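Local coordinates for protein type II secretion ATPase XpsE (Xanthomonas campestris, PDB 2D27) that belongs to the ATPases of the type II secretion system and is represented here by its N-terminal domain, which contains an MshEN-type module, at residues Asp53-Cys58 with Val134-Glu139; Leu108-Pro113 with Leu130-Gly135. All coordinates share one frame; numbering follows the deposited sequence.

In the fold
After three N-terminal helices comes helix 51-62, whose residues 53-58 meet a partner 76 residues further on. The hairpin of strands 96-101 and 106-110 follows, and residues 108-113 lead out of its second strand toward helix 116-126. Strand 130-134 then pairs in parallel with 106-110, and interaction 2 closes this short beta-alpha-beta loop. Interaction 1 closes the longer loop directly afterwards, as the chain turns into helix 137-147. The shorter loop nests in the longer one, and both contacts end on the same part of the chain, sharing Val-134 and Gly-135. A salt bridge from Arg-137 to Asp-112 links the two, tying the loop after strand 106-110 to the start of helix 137-147.

Interaction 1 of 2, residues Asp53-Cys58 with Val134-Glu139; sequences DHAETC and VGLRSE
His-54 and Arg-137 meet edge to edge where helix 51-62 packs against the turn from strand 130-134 into helix 137-147, with Leu-136 at the N-cap position of the latter. Their flat groups are nearly coplanar: imidazole and guanidinium planes differ by only 8°. The histidine ring reaches across because CG stands anti to the backbone N (chi1 177°), while the arginine chain, extended through its first two torsions, bends at chi3 (-25°) to swing its head round. The ND1 edge of the ring faces NH1 of Arg-137, although the model places these groups so close that their exact spacing is doubtful. A water lies near both planes and joins the two edges: it accepts from Arg-137 NH1 at 2.7 Å, while its modelled 2.5 Å to His-54 ND1 is doubtfully short. The stronger partner of the guanidinium is Asp-112, which forms a salt bridge to NH1 and lies against the His-54 ring.

Beside this polar pair the contact becomes apolar and close. Ala-55, directed at the turn, is buried between Val-134 and Leu-136. From the strand end Val-134 brings its CG1 branch, anti to the backbone N, alongside the helix backbone, 3.6 Å from Ala-55 O and 4.2 Å from Ala-55 CB. Gly-135 contributes its carbonyl oxygen, 4.2 Å from the same methyl. Further round, Ser-138 OG is hydrogen-bonded to Glu-51 OE1, a second polar tie between the two helices. Leu-136 inclines one branch toward the small alanine, and its CD2 comes to 3.3 Å from Ala-55 CB, tighter than usual van der Waals contact.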
ATOM      1  N   ASP A  53       9.951   0.252 -14.947  1.00 25.14           N
ATOM      2  CA  ASP A  53      10.923   1.207 -14.429  1.00 24.89           C
ATOM      3  C   ASP A  53      10.492   1.676 -12.989  1.00 23.84           C
ATOM      4  O   ASP A  53      11.317   1.952 -12.180  1.00 22.74           O
ATOM      5  CB  ASP A  53      11.002   2.413 -15.311  1.00 25.09           C
ATOM      6  CG  ASP A  53      11.705   2.151 -16.621  1.00 29.09           C
ATOM      7  OD1 ASP A  53      12.360   1.084 -16.767  1.00 24.73           O
ATOM      8  OD2 ASP A  53      11.707   3.053 -17.494  1.00 26.92           O
ATOM      9  N   HIS A  54       9.204   1.797 -12.781  1.00 24.38           N
ATOM     10  CA  HIS A  54       8.600   2.197 -11.536  1.00 25.85           C
ATOM     11  C   HIS A  54       8.989   1.115 -10.479  1.00 24.90           C
ATOM     12  O   HIS A  54       9.539   1.439  -9.390  1.00 22.37           O
ATOM     13  CB  HIS A  54       7.076   2.319 -11.653  1.00 25.01           C
ATOM     14  CG  HIS A  54       6.419   2.666 -10.343  1.00 38.05           C
ATOM     15  ND1 HIS A  54       5.125   2.370 -10.027  1.00 52.64           N
ATOM     16  CD2 HIS A  54       6.942   3.165  -9.212  1.00 52.21           C
ATOM     17  CE1 HIS A  54       4.865   2.695  -8.779  1.00 47.89           C
ATOM     18  NE2 HIS A  54       5.951   3.175  -8.260  1.00 53.61           N
ATOM     19  N   ALA A  55       8.743  -0.146 -10.862  1.00 23.65           N
ATOM     20  CA  ALA A  55       8.906  -1.302  -9.989  1.00 23.51           C
ATOM     21  C   ALA A  55      10.352  -1.428  -9.626  1.00 22.94           C
ATOM     22  O   ALA A  55      10.690  -1.427  -8.448  1.00 23.37           O
ATOM     23  CB  ALA A  55       8.347  -2.604 -10.564  1.00 23.71           C
ATOM     24  N   GLU A  56      11.215  -1.421 -10.610  1.00 22.57           N
ATOM     25  CA  GLU A  56      12.636  -1.537 -10.388  1.00 22.10           C
ATOM     26  C   GLU A  56      13.237  -0.420  -9.565  1.00 23.49           C
ATOM     27  O   GLU A  56      14.152  -0.646  -8.796  1.00 23.24           O
ATOM     28  CB  GLU A  56      13.433  -1.725 -11.704  1.00 21.19           C
ATOM     29  CG  GLU A  56      12.901  -2.952 -12.512  1.00 25.86           C
ATOM     30  CD  GLU A  56      13.771  -3.493 -13.650  1.00 29.22           C
ATOM     31  OE1 GLU A  56      14.603  -2.675 -14.163  1.00 29.87           O
ATOM     32  OE2 GLU A  56      13.593  -4.756 -13.997  1.00 28.94           O
ATOM     33  N   THR A  57      12.807   0.797  -9.807  1.00 22.77           N
ATOM     34  CA  THR A  57      13.400   1.889  -9.172  1.00 21.89           C
ATOM     35  C   THR A  57      12.957   1.968  -7.660  1.00 22.00           C
ATOM     36  O   THR A  57      13.758   2.376  -6.862  1.00 20.28           O
ATOM     37  CB  THR A  57      13.081   3.209  -9.900  1.00 23.20           C
ATOM     38  OG1 THR A  57      13.443   3.129 -11.320  1.00 25.03           O
ATOM     39  CG2 THR A  57      13.977   4.263  -9.389  1.00 22.09           C
ATOM     40  N   CYS A  58      11.705   1.612  -7.390  1.00 20.09           N
ATOM     41  CA  CYS A  58      11.141   1.513  -6.110  1.00 22.66           C
ATOM     42  C   CYS A  58      11.906   0.463  -5.288  1.00 23.93           C
ATOM     43  O   CYS A  58      12.354   0.778  -4.166  1.00 23.49           O
ATOM     44  CB  CYS A  58       9.686   1.138  -6.131  1.00 20.74           C
ATOM     45  SG  CYS A  58       8.502   2.422  -6.561  1.00 24.08           S
ATOM     46  N   VAL A 134       8.306  -6.024  -3.846  1.00 23.07           N
ATOM     47  CA  VAL A 134       7.832  -5.218  -4.967  1.00 25.24           C
ATOM     48  C   VAL A 134       7.391  -6.078  -6.198  1.00 26.02           C
ATOM     49  O   VAL A 134       8.093  -7.012  -6.583  1.00 26.75           O
ATOM     50  CB  VAL A 134       8.930  -4.229  -5.400  1.00 24.31           C
ATOM     51  CG1 VAL A 134       8.394  -3.209  -6.395  1.00 25.06           C
ATOM     52  CG2 VAL A 134       9.478  -3.486  -4.118  1.00 26.32           C
ATOM     53  N   GLY A 135       6.242  -5.768  -6.784  1.00 26.17           N
ATOM     54  CA  GLY A 135       5.950  -6.235  -8.142  1.00 27.63           C
ATOM     55  C   GLY A 135       5.324  -5.193  -9.069  1.00 28.05           C
ATOM     56  O   GLY A 135       4.904  -4.073  -8.647  1.00 26.99           O
ATOM     57  N   LEU A 136       5.338  -5.521 -10.363  1.00 28.49           N
ATOM     58  CA  LEU A 136       4.728  -4.652 -11.361  1.00 29.35           C
ATOM     59  C   LEU A 136       3.342  -4.612 -11.025  1.00 27.38           C
ATOM     60  O   LEU A 136       2.802  -5.609 -10.597  1.00 27.07           O
ATOM     61  CB  LEU A 136       4.787  -5.202 -12.775  1.00 31.02           C
ATOM     62  CG  LEU A 136       6.074  -5.233 -13.561  1.00 36.09           C
ATOM     63  CD1 LEU A 136       5.884  -4.746 -15.044  1.00 40.24           C
ATOM     64  CD2 LEU A 136       7.214  -4.589 -12.965  1.00 37.75           C
ATOM     65  N   ARG A 137       2.750  -3.434 -11.163  1.00 27.19           N
ATOM     66  CA  ARG A 137       1.368  -3.227 -10.752  1.00 26.60           C
ATOM     67  C   ARG A 137       0.393  -4.202 -11.404  1.00 29.45           C
ATOM     68  O   ARG A 137      -0.543  -4.712 -10.737  1.00 29.78           O
ATOM     69  CB  ARG A 137       1.010  -1.780 -11.082  1.00 26.42           C
ATOM     70  CG  ARG A 137      -0.384  -1.340 -10.835  1.00 26.48           C
ATOM     71  CD  ARG A 137      -0.655   0.162 -10.948  1.00 32.06           C
ATOM     72  NE  ARG A 137       0.586   0.911 -10.685  1.00 39.58           N
ATOM     73  CZ  ARG A 137       0.933   1.545  -9.536  1.00 37.73           C
ATOM     74  NH1 ARG A 137       2.151   2.068  -9.450  1.00 33.93           N
ATOM     75  NH2 ARG A 137       0.066   1.733  -8.552  1.00 37.64           N
ATOM     76  N   SER A 138       0.603  -4.454 -12.714  1.00 31.51           N
ATOM     77  CA  SER A 138      -0.342  -5.303 -13.505  1.00 33.39           C
ATOM     78  C   SER A 138      -0.260  -6.764 -13.096  1.00 33.26           C
ATOM     79  O   SER A 138      -1.284  -7.430 -13.000  1.00 32.46           O
ATOM     80  CB  SER A 138      -0.130  -5.171 -15.059  1.00 33.25           C
ATOM     81  OG  SER A 138       1.245  -5.396 -15.462  1.00 37.70           O
ATOM     82  N   GLU A 139       0.960  -7.233 -12.822  1.00 34.39           N
ATOM     83  CA  GLU A 139       1.168  -8.576 -12.258  1.00 34.71           C
ATOM     84  C   GLU A 139       0.466  -8.819 -10.944  1.00 34.63           C
ATOM     85  O   GLU A 139      -0.054  -9.909 -10.721  1.00 34.91           O
ATOM     86  CB  GLU A 139       2.645  -8.878 -12.091  1.00 35.39           C
ATOM     87  CG  GLU A 139       3.376  -8.974 -13.421  1.00 36.80           C
ATOM     88  CD  GLU A 139       4.816  -9.370 -13.255  1.00 40.44           C
ATOM     89  OE1 GLU A 139       5.143  -9.990 -12.249  1.00 44.47           O
ATOM     90  OE2 GLU A 139       5.642  -9.029 -14.108  1.00 43.93           O
TER
HETATM   91  O   HOH W   1       3.463   1.281 -11.621  1.00 32.35           O

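Interaction 2 of 2, residues Leu108-Pro113 with Leu130-Gly135; sequences LWIADP and LLLHVG
Leu-108 and Leu-132 pair as neighbours on the two parallel strands of a beta-alpha-beta unit, in which helix 116-126 connects strand 106-110 to strand 130-134. On this face the leucines form an apolar row. Leu-108 sets CD2 against the notch formed by Leu-130 CD1 at 4.1 Å and Leu-132 CD1 at 4.2 Å, lying side by side with both leucines and pointing the same way. Two residues on, on the same face, Ile-110 presents its CG2 methyl to Leu-132 CG at 4.2 Å. Helix 116-126 lies against this surface, with Ile-119 touching Ile-110 and Leu-132, and Val-122 touching Leu-130. Past the strand end the Pro-113 ring folds back and meets Val-134 at about a right angle, its CG resting 3.9 Å from Val-134 CG2.

The opposite face carries Trp-109 and His-133. With chi1 at -155°, the indole is laid toward the end of the neighbouring strand, where Gly-135, having no side chain, lets it come close: NE1 is 3.5 Å from Gly-135 CA. The indole edge also passes His-133 O, while its NE1 is hydrogen-bonded to Val-67 O and Ile-140 and Leu-143 of helix 137-147 touch the ring. His-133 brings CB and ring atom CD2 close to Leu-108 O, each at 3.9 Å, and its NE2 is hydrogen-bonded to Asp-107.

Between the faces, backbone bonds follow the parallel register from Leu-108 N to Leu-131 O, His-133 N to Leu-108 O and Ile-110 N to His-133 O. The last, Gly-135 N to Ile-110 O, is longer at 3.2 Å, and its donor stands well above the carbonyl plane. Where the strands end, a water donates to both Ala-111 O and Gly-135 O, at 2.7 Å from each.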
ATOM      1  N   LEU A 108       4.105  -9.347   1.780  1.00 30.56           N
ATOM      2  CA  LEU A 108       3.165  -8.483   1.053  1.00 30.12           C
ATOM      3  C   LEU A 108       3.820  -8.117  -0.254  1.00 28.69           C
ATOM      4  O   LEU A 108       4.939  -7.577  -0.268  1.00 27.94           O
ATOM      5  CB  LEU A 108       2.870  -7.197   1.823  1.00 29.49           C
ATOM      6  CG  LEU A 108       1.738  -6.368   1.336  1.00 29.86           C
ATOM      7  CD1 LEU A 108       0.358  -7.112   1.512  1.00 28.89           C
ATOM      8  CD2 LEU A 108       1.749  -5.025   2.019  1.00 27.35           C
ATOM      9  N   TRP A 109       3.116  -8.419  -1.341  1.00 28.00           N
ATOM     10  CA  TRP A 109       3.545  -8.066  -2.711  1.00 27.29           C
ATOM     11  C   TRP A 109       2.892  -6.723  -3.023  1.00 25.08           C
ATOM     12  O   TRP A 109       1.673  -6.596  -2.919  1.00 24.34           O
ATOM     13  CB  TRP A 109       3.012  -9.114  -3.695  1.00 27.80           C
ATOM     14  CG  TRP A 109       3.808  -9.250  -4.969  1.00 30.02           C
ATOM     15  CD1 TRP A 109       5.094  -8.895  -5.190  1.00 28.43           C
ATOM     16  CD2 TRP A 109       3.331  -9.831  -6.190  1.00 30.10           C
ATOM     17  NE1 TRP A 109       5.454  -9.229  -6.476  1.00 31.85           N
ATOM     18  CE2 TRP A 109       4.355  -9.743  -7.123  1.00 31.98           C
ATOM     19  CE3 TRP A 109       2.093 -10.364  -6.594  1.00 34.72           C
ATOM     20  CZ2 TRP A 109       4.220 -10.230  -8.442  1.00 36.66           C
ATOM     21  CZ3 TRP A 109       1.935 -10.795  -7.911  1.00 34.22           C
ATOM     22  CH2 TRP A 109       2.999 -10.748  -8.802  1.00 34.48           C
ATOM     23  N   ILE A 110       3.668  -5.722  -3.371  1.00 21.94           N
ATOM     24  CA  ILE A 110       3.096  -4.367  -3.354  1.00 22.14           C
ATOM     25  C   ILE A 110       3.673  -3.590  -4.543  1.00 20.85           C
ATOM     26  O   ILE A 110       4.869  -3.672  -4.811  1.00 20.61           O
ATOM     27  CB  ILE A 110       3.443  -3.670  -1.951  1.00 21.82           C
ATOM     28  CG1 ILE A 110       3.032  -2.208  -1.915  1.00 23.98           C
ATOM     29  CG2 ILE A 110       4.985  -3.765  -1.647  1.00 23.59           C
ATOM     30  CD1 ILE A 110       2.876  -1.658  -0.527  1.00 27.67           C
ATOM     31  N   ALA A 111       2.850  -2.830  -5.242  1.00 21.14           N
ATOM     32  CA  ALA A 111       3.354  -1.946  -6.347  1.00 21.36           C
ATOM     33  C   ALA A 111       3.985  -0.653  -5.953  1.00 21.67           C
ATOM     34  O   ALA A 111       4.953  -0.243  -6.608  1.00 19.68           O
ATOM     35  CB  ALA A 111       2.199  -1.631  -7.371  1.00 22.86           C
ATOM     36  N   ASP A 112       3.539  -0.079  -4.802  1.00 21.39           N
ATOM     37  CA  ASP A 112       4.024   1.209  -4.341  1.00 20.41           C
ATOM     38  C   ASP A 112       4.553   1.086  -2.903  1.00 21.12           C
ATOM     39  O   ASP A 112       3.845   1.447  -1.958  1.00 19.24           O
ATOM     40  CB  ASP A 112       2.872   2.175  -4.314  1.00 20.82           C
ATOM     41  CG  ASP A 112       2.275   2.405  -5.753  1.00 23.47           C
ATOM     42  OD1 ASP A 112       3.007   2.248  -6.726  1.00 20.50           O
ATOM     43  OD2 ASP A 112       1.104   2.605  -5.938  1.00 26.57           O
ATOM     44  N   PRO A 113       5.760   0.575  -2.759  1.00 19.88           N
ATOM     45  CA  PRO A 113       6.283   0.281  -1.443  1.00 20.82           C
ATOM     46  C   PRO A 113       6.590   1.543  -0.635  1.00 22.32           C
ATOM     47  O   PRO A 113       6.959   1.373   0.491  1.00 21.95           O
ATOM     48  CB  PRO A 113       7.520  -0.532  -1.756  1.00 20.25           C
ATOM     49  CG  PRO A 113       7.921  -0.038  -3.065  1.00 22.05           C
ATOM     50  CD  PRO A 113       6.645   0.075  -3.820  1.00 20.54           C
ATOM     51  N   LEU A 130       5.189  -7.115   8.598  1.00 33.20           N
ATOM     52  CA  LEU A 130       5.194  -7.344   7.166  1.00 30.22           C
ATOM     53  C   LEU A 130       6.600  -7.521   6.640  1.00 29.11           C
ATOM     54  O   LEU A 130       7.584  -6.992   7.160  1.00 28.42           O
ATOM     55  CB  LEU A 130       4.516  -6.185   6.525  1.00 30.34           C
ATOM     56  CG  LEU A 130       3.077  -5.859   6.928  1.00 27.45           C
ATOM     57  CD1 LEU A 130       2.591  -4.737   6.062  1.00 29.95           C
ATOM     58  CD2 LEU A 130       2.083  -6.980   6.844  1.00 31.47           C
ATOM     59  N   LEU A 131       6.708  -8.298   5.599  1.00 27.76           N
ATOM     60  CA  LEU A 131       7.877  -8.324   4.776  1.00 28.83           C
ATOM     61  C   LEU A 131       7.437  -7.886   3.339  1.00 28.19           C
ATOM     62  O   LEU A 131       6.536  -8.442   2.779  1.00 27.75           O
ATOM     63  CB  LEU A 131       8.448  -9.703   4.736  1.00 27.77           C
ATOM     64  CG  LEU A 131       9.810 -10.087   5.299  1.00 33.76           C
ATOM     65  CD1 LEU A 131      10.276 -11.329   4.502  1.00 36.23           C
ATOM     66  CD2 LEU A 131      10.935  -9.036   5.388  1.00 31.42           C
ATOM     67  N   LEU A 132       8.106  -6.902   2.769  1.00 27.95           N
ATOM     68  CA  LEU A 132       7.623  -6.224   1.536  1.00 26.83           C
ATOM     69  C   LEU A 132       8.321  -6.778   0.319  1.00 25.14           C
ATOM     70  O   LEU A 132       9.537  -6.949   0.304  1.00 23.56           O
ATOM     71  CB  LEU A 132       7.917  -4.752   1.626  1.00 26.74           C
ATOM     72  CG  LEU A 132       6.842  -3.770   2.121  1.00 28.86           C
ATOM     73  CD1 LEU A 132       5.737  -4.210   2.939  1.00 31.05           C
ATOM     74  CD2 LEU A 132       7.431  -2.522   2.646  1.00 25.06           C
ATOM     75  N   HIS A 133       7.536  -7.150  -0.671  1.00 25.20           N
ATOM     76  CA  HIS A 133       8.125  -7.548  -1.978  1.00 26.15           C
ATOM     77  C   HIS A 133       7.468  -6.676  -3.070  1.00 23.78           C
ATOM     78  O   HIS A 133       6.253  -6.517  -3.101  1.00 23.10           O
ATOM     79  CB  HIS A 133       7.964  -9.053  -2.245  1.00 27.19           C
ATOM     80  CG  HIS A 133       8.276  -9.930  -1.045  1.00 29.24           C
ATOM     81  ND1 HIS A 133       9.554 -10.289  -0.692  1.00 33.47           N
ATOM     82  CD2 HIS A 133       7.467 -10.557  -0.159  1.00 32.41           C
ATOM     83  CE1 HIS A 133       9.533 -11.027   0.406  1.00 29.71           C
ATOM     84  NE2 HIS A 133       8.278 -11.216   0.742  1.00 30.85           N
ATOM     85  N   VAL A 134       8.306  -6.024  -3.846  1.00 23.07           N
ATOM     86  CA  VAL A 134       7.832  -5.218  -4.967  1.00 25.24           C
ATOM     87  C   VAL A 134       7.391  -6.078  -6.198  1.00 26.02           C
ATOM     88  O   VAL A 134       8.093  -7.012  -6.583  1.00 26.75           O
ATOM     89  CB  VAL A 134       8.930  -4.229  -5.400  1.00 24.31           C
ATOM     90  CG1 VAL A 134       8.394  -3.209  -6.395  1.00 25.06           C
ATOM     91  CG2 VAL A 134       9.478  -3.486  -4.118  1.00 26.32           C
ATOM     92  N   GLY A 135       6.242  -5.768  -6.784  1.00 26.17           N
ATOM     93  CA  GLY A 135       5.950  -6.235  -8.142  1.00 27.63           C
ATOM     94  C   GLY A 135       5.324  -5.193  -9.069  1.00 28.05           C
ATOM     95  O   GLY A 135       4.904  -4.073  -8.647  1.00 26.99           O
TER
HETATM   96  O   HOH W   2       5.660  -1.538  -8.835  1.00 18.81           O